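Local coordinates for protein tryptophan halogenase superfamily (Brevundimonas sp. BAL3, PDB 6FRL) that acts as a flavin-dependent halogenase that prefers bromination over chlorination, probably of aromatic substrates, as in related enzymes of the tryptophan halogenase superfamily, at residues 330-338 / 374-383. Residues are numbered along the deposited sequence; the frame is centred on the assembly and turned at random.
Sequences SQAWAKNCV and FAQPILDEFN
Leu379 comes down over one face of the Trp333 indole, its side chain crossing the ring's at about a right angle, with its CG 3.5 Å from the centroid of the five-membered ring and almost on the ring normal, a CH-pi contact, while Leu379 CD1 reaches over the neighbouring part of the same face. The opposite face rests on Val338 CG2, from the next strand of the hairpin, so the indole is sandwiched between two aliphatic side chains. Chi1 of -172° sets Trp333 CG opposite the backbone N and directs the ring against helix 376-402, where two phenylalanines meet its rim. Trp333 CE3 lies 3.4 Å from Phe382 CG, over the rim of that ring's face, a T-shaped pair with planes 84° apart; at another edge Trp333 CZ2 meets Phe374 CD2. Phe374 in turn offers its face to Asn336 CB, whose amide turns away to the backbone of Val204 and Asp218. Trp333 NE1 bonds to Lys335 O at 3.1 Å, though from above the carbonyl plane.

Asn383 grips the Trp333 backbone with both ends of its amide: OD1 accepts from Trp333 N at 2.8 Å, and ND2 gives to Trp333 O at 2.9 Å, each bond on a lone pair. Gln331 NE2 is a second donor to Trp333 O. Replacing the indole with an alanine side chain is likely to open a gap between Leu379 and Val338 and leave the Phe382 face without its edge partner.

The contact seats the start of helix 376-402 on hairpin 333-334/337-339, at the outer edge, within this chain, of the six-stranded mixed sheet in this Rossmann-clan protein; strand 219-222 continues the sheet beyond 337-339, and the second subunit packs against Ala375, Pro377, Ile378 and Glu381.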
loop_
_atom_site.group_PDB
_atom_site.type_symbol
_atom_site.label_atom_id
_atom_site.label_comp_id
_atom_site.label_asym_id
_atom_site.label_seq_id
_atom_site.Cartn_x
_atom_site.Cartn_y
_atom_site.Cartn_z
ATOM N N SER B 330 19.946 5.804 14.320
ATOM C CA SER B 330 19.862 6.714 13.164
ATOM C C SER B 330 19.837 6.017 11.806
ATOM O O SER B 330 19.169 6.462 10.878
ATOM C CB SER B 330 21.013 7.738 13.217
ATOM O OG SER B 330 20.910 8.499 14.406
ATOM N N GLN B 331 20.614 4.945 11.684
ATOM C CA GLN B 331 20.509 4.029 10.569
ATOM C C GLN B 331 20.568 2.630 11.181
ATOM O O GLN B 331 21.405 2.357 12.006
ATOM C CB GLN B 331 21.567 4.328 9.490
ATOM C CG GLN B 331 22.962 3.760 9.634
ATOM C CD GLN B 331 23.912 4.342 8.563
ATOM O OE1 GLN B 331 24.250 5.516 8.650
ATOM N NE2 GLN B 331 24.321 3.539 7.553
ATOM N N ALA B 332 19.635 1.765 10.835
ATOM C CA ALA B 332 19.585 0.449 11.454
ATOM C C ALA B 332 20.617 -0.501 10.850
ATOM O O ALA B 332 20.988 -1.488 11.494
ATOM C CB ALA B 332 18.174 -0.160 11.377
ATOM N N TRP B 333 21.049 -0.197 9.629
ATOM C CA TRP B 333 22.087 -0.933 8.900
ATOM C C TRP B 333 23.239 0.019 8.520
ATOM O O TRP B 333 23.033 1.038 7.818
ATOM C CB TRP B 333 21.493 -1.537 7.630
ATOM C CG TRP B 333 22.333 -2.487 6.814
ATOM C CD1 TRP B 333 23.695 -2.609 6.790
ATOM C CD2 TRP B 333 21.848 -3.405 5.844
ATOM N NE1 TRP B 333 24.088 -3.548 5.880
ATOM C CE2 TRP B 333 22.979 -4.063 5.280
ATOM C CE3 TRP B 333 20.573 -3.733 5.386
ATOM C CZ2 TRP B 333 22.866 -5.028 4.284
ATOM C CZ3 TRP B 333 20.443 -4.703 4.405
ATOM C CH2 TRP B 333 21.591 -5.348 3.860
ATOM N N ALA B 334 24.442 -0.313 9.000
ATOM C CA ALA B 334 25.660 0.395 8.619
ATOM C C ALA B 334 26.734 -0.628 8.241
ATOM O O ALA B 334 26.906 -1.628 8.915
ATOM C CB ALA B 334 26.136 1.264 9.770
ATOM N N LYS B 335 27.457 -0.355 7.169
ATOM C CA LYS B 335 28.504 -1.242 6.673
ATOM C C LYS B 335 27.983 -2.682 6.498
ATOM O O LYS B 335 27.134 -2.905 5.635
ATOM C CB LYS B 335 29.783 -1.088 7.506
ATOM C CG LYS B 335 30.450 0.272 7.267
ATOM C CD LYS B 335 31.508 0.636 8.283
ATOM C CE LYS B 335 31.900 2.114 8.183
ATOM N NZ LYS B 335 32.503 2.395 6.848
ATOM N N ASN B 336 28.460 -3.632 7.302
ATOM C CA ASN B 336 27.989 -5.028 7.247
ATOM C C ASN B 336 27.377 -5.467 8.575
ATOM O O ASN B 336 27.444 -6.647 8.959
ATOM C CB ASN B 336 29.142 -5.964 6.817
ATOM C CG ASN B 336 30.273 -6.030 7.822
ATOM O OD1 ASN B 336 30.552 -5.072 8.559
ATOM N ND2 ASN B 336 30.934 -7.180 7.869
ATOM N N CYS B 337 26.763 -4.508 9.270
ATOM C CA CYS B 337 26.017 -4.772 10.479
ATOM C C CYS B 337 24.575 -4.321 10.304
ATOM O O CYS B 337 24.334 -3.166 9.963
ATOM C CB CYS B 337 26.640 -4.023 11.626
ATOM S SG CYS B 337 25.823 -4.366 13.176
ATOM N N VAL B 338 23.629 -5.236 10.548
ATOM C CA VAL B 338 22.187 -4.928 10.594
ATOM C C VAL B 338 21.776 -5.047 12.028
ATOM O O VAL B 338 22.089 -6.060 12.661
ATOM C CB VAL B 338 21.350 -5.945 9.807
ATOM C CG1 VAL B 338 19.883 -5.565 9.808
ATOM C CG2 VAL B 338 21.857 -6.025 8.391
ATOM N N PHE B 374 27.961 -5.215 -0.486
ATOM C CA PHE B 374 27.119 -4.346 0.345
ATOM C C PHE B 374 26.734 -3.044 -0.381
ATOM O O PHE B 374 26.979 -1.910 0.095
ATOM C CB PHE B 374 27.791 -4.105 1.714
ATOM C CG PHE B 374 27.691 -5.278 2.648
ATOM C CD1 PHE B 374 28.670 -6.287 2.635
ATOM C CD2 PHE B 374 26.602 -5.405 3.523
ATOM C CE1 PHE B 374 28.573 -7.390 3.480
ATOM C CE2 PHE B 374 26.495 -6.507 4.373
ATOM C CZ PHE B 374 27.487 -7.510 4.339
ATOM N N ALA B 375 26.118 -3.236 -1.546
ATOM C CA ALA B 375 25.684 -2.148 -2.409
ATOM C C ALA B 375 24.851 -1.105 -1.650
ATOM O O ALA B 375 23.882 -1.435 -0.950
ATOM C CB ALA B 375 24.910 -2.703 -3.566
ATOM N N GLN B 376 25.247 0.154 -1.795
ATOM C CA GLN B 376 24.695 1.268 -1.023
ATOM C C GLN B 376 23.184 1.418 -1.161
ATOM O O GLN B 376 22.535 1.728 -0.168
ATOM C CB GLN B 376 25.413 2.611 -1.363
ATOM C CG GLN B 376 25.140 3.785 -0.406
ATOM C CD GLN B 376 25.428 3.492 1.057
ATOM O OE1 GLN B 376 26.520 3.125 1.385
ATOM N NE2 GLN B 376 24.451 3.661 1.930
ATOM N N PRO B 377 22.618 1.179 -2.369
ATOM C CA PRO B 377 21.131 1.296 -2.492
ATOM C C PRO B 377 20.318 0.317 -1.605
ATOM O O PRO B 377 19.214 0.637 -1.143
ATOM C CB PRO B 377 20.893 1.036 -3.974
ATOM C CG PRO B 377 22.207 1.374 -4.655
ATOM C CD PRO B 377 23.275 1.009 -3.687
ATOM N N ILE B 378 20.879 -0.860 -1.353
ATOM C CA ILE B 378 20.259 -1.829 -0.464
ATOM C C ILE B 378 20.221 -1.298 0.953
ATOM O O ILE B 378 19.188 -1.349 1.620
ATOM C CB ILE B 378 21.009 -3.185 -0.488
ATOM C CG1 ILE B 378 20.921 -3.807 -1.890
ATOM C CG2 ILE B 378 20.393 -4.143 0.527
ATOM C CD1 ILE B 378 21.705 -5.087 -2.049
ATOM N N LEU B 379 21.352 -0.805 1.436
ATOM C CA LEU B 379 21.367 -0.201 2.774
ATOM C C LEU B 379 20.349 0.958 2.845
ATOM O O LEU B 379 19.553 1.047 3.794
ATOM C CB LEU B 379 22.753 0.290 3.158
ATOM C CG LEU B 379 23.692 -0.782 3.714
ATOM C CD1 LEU B 379 23.999 -1.864 2.698
ATOM C CD2 LEU B 379 25.000 -0.119 4.162
ATOM N N ASP B 380 20.364 1.824 1.829
ATOM C CA ASP B 380 19.526 3.028 1.845
ATOM C C ASP B 380 18.043 2.680 1.926
ATOM O O ASP B 380 17.334 3.239 2.752
ATOM C CB ASP B 380 19.802 3.931 0.640
ATOM C CG ASP B 380 21.152 4.659 0.729
ATOM O OD1 ASP B 380 21.866 4.625 1.772
ATOM O OD2 ASP B 380 21.504 5.277 -0.278
ATOM N N GLU B 381 17.586 1.753 1.091
ATOM C CA GLU B 381 16.201 1.287 1.152
ATOM C C GLU B 381 15.845 0.655 2.511
ATOM O O GLU B 381 14.832 0.988 3.079
ATOM C CB GLU B 381 15.912 0.296 0.002
ATOM C CG GLU B 381 14.468 -0.207 -0.108
ATOM C CD GLU B 381 13.431 0.897 -0.378
ATOM O OE1 GLU B 381 12.232 0.605 -0.129
ATOM O OE2 GLU B 381 13.816 2.051 -0.760
ATOM N N PHE B 382 16.682 -0.251 3.021
ATOM C CA PHE B 382 16.467 -0.870 4.342
ATOM C C PHE B 382 16.373 0.208 5.405
ATOM O O PHE B 382 15.468 0.186 6.231
ATOM C CB PHE B 382 17.585 -1.864 4.681
ATOM C CG PHE B 382 17.367 -2.658 5.961
ATOM C CD1 PHE B 382 17.589 -2.088 7.215
ATOM C CD2 PHE B 382 17.019 -4.000 5.911
ATOM C CE1 PHE B 382 17.402 -2.831 8.381
ATOM C CE2 PHE B 382 16.836 -4.747 7.084
ATOM C CZ PHE B 382 17.028 -4.160 8.317
ATOM N N ASN B 383 17.289 1.157 5.371
ATOM C CA ASN B 383 17.331 2.223 6.385
ATOM C C ASN B 383 16.128 3.114 6.305
ATOM O O ASN B 383 15.560 3.481 7.353
ATOM C CB ASN B 383 18.648 3.023 6.331
ATOM C CG ASN B 383 19.820 2.235 6.904
ATOM O OD1 ASN B 383 19.639 1.417 7.814
ATOM N ND2 ASN B 383 21.037 2.469 6.368
HETATM O O HOH W 1 16.948 3.228 9.783
#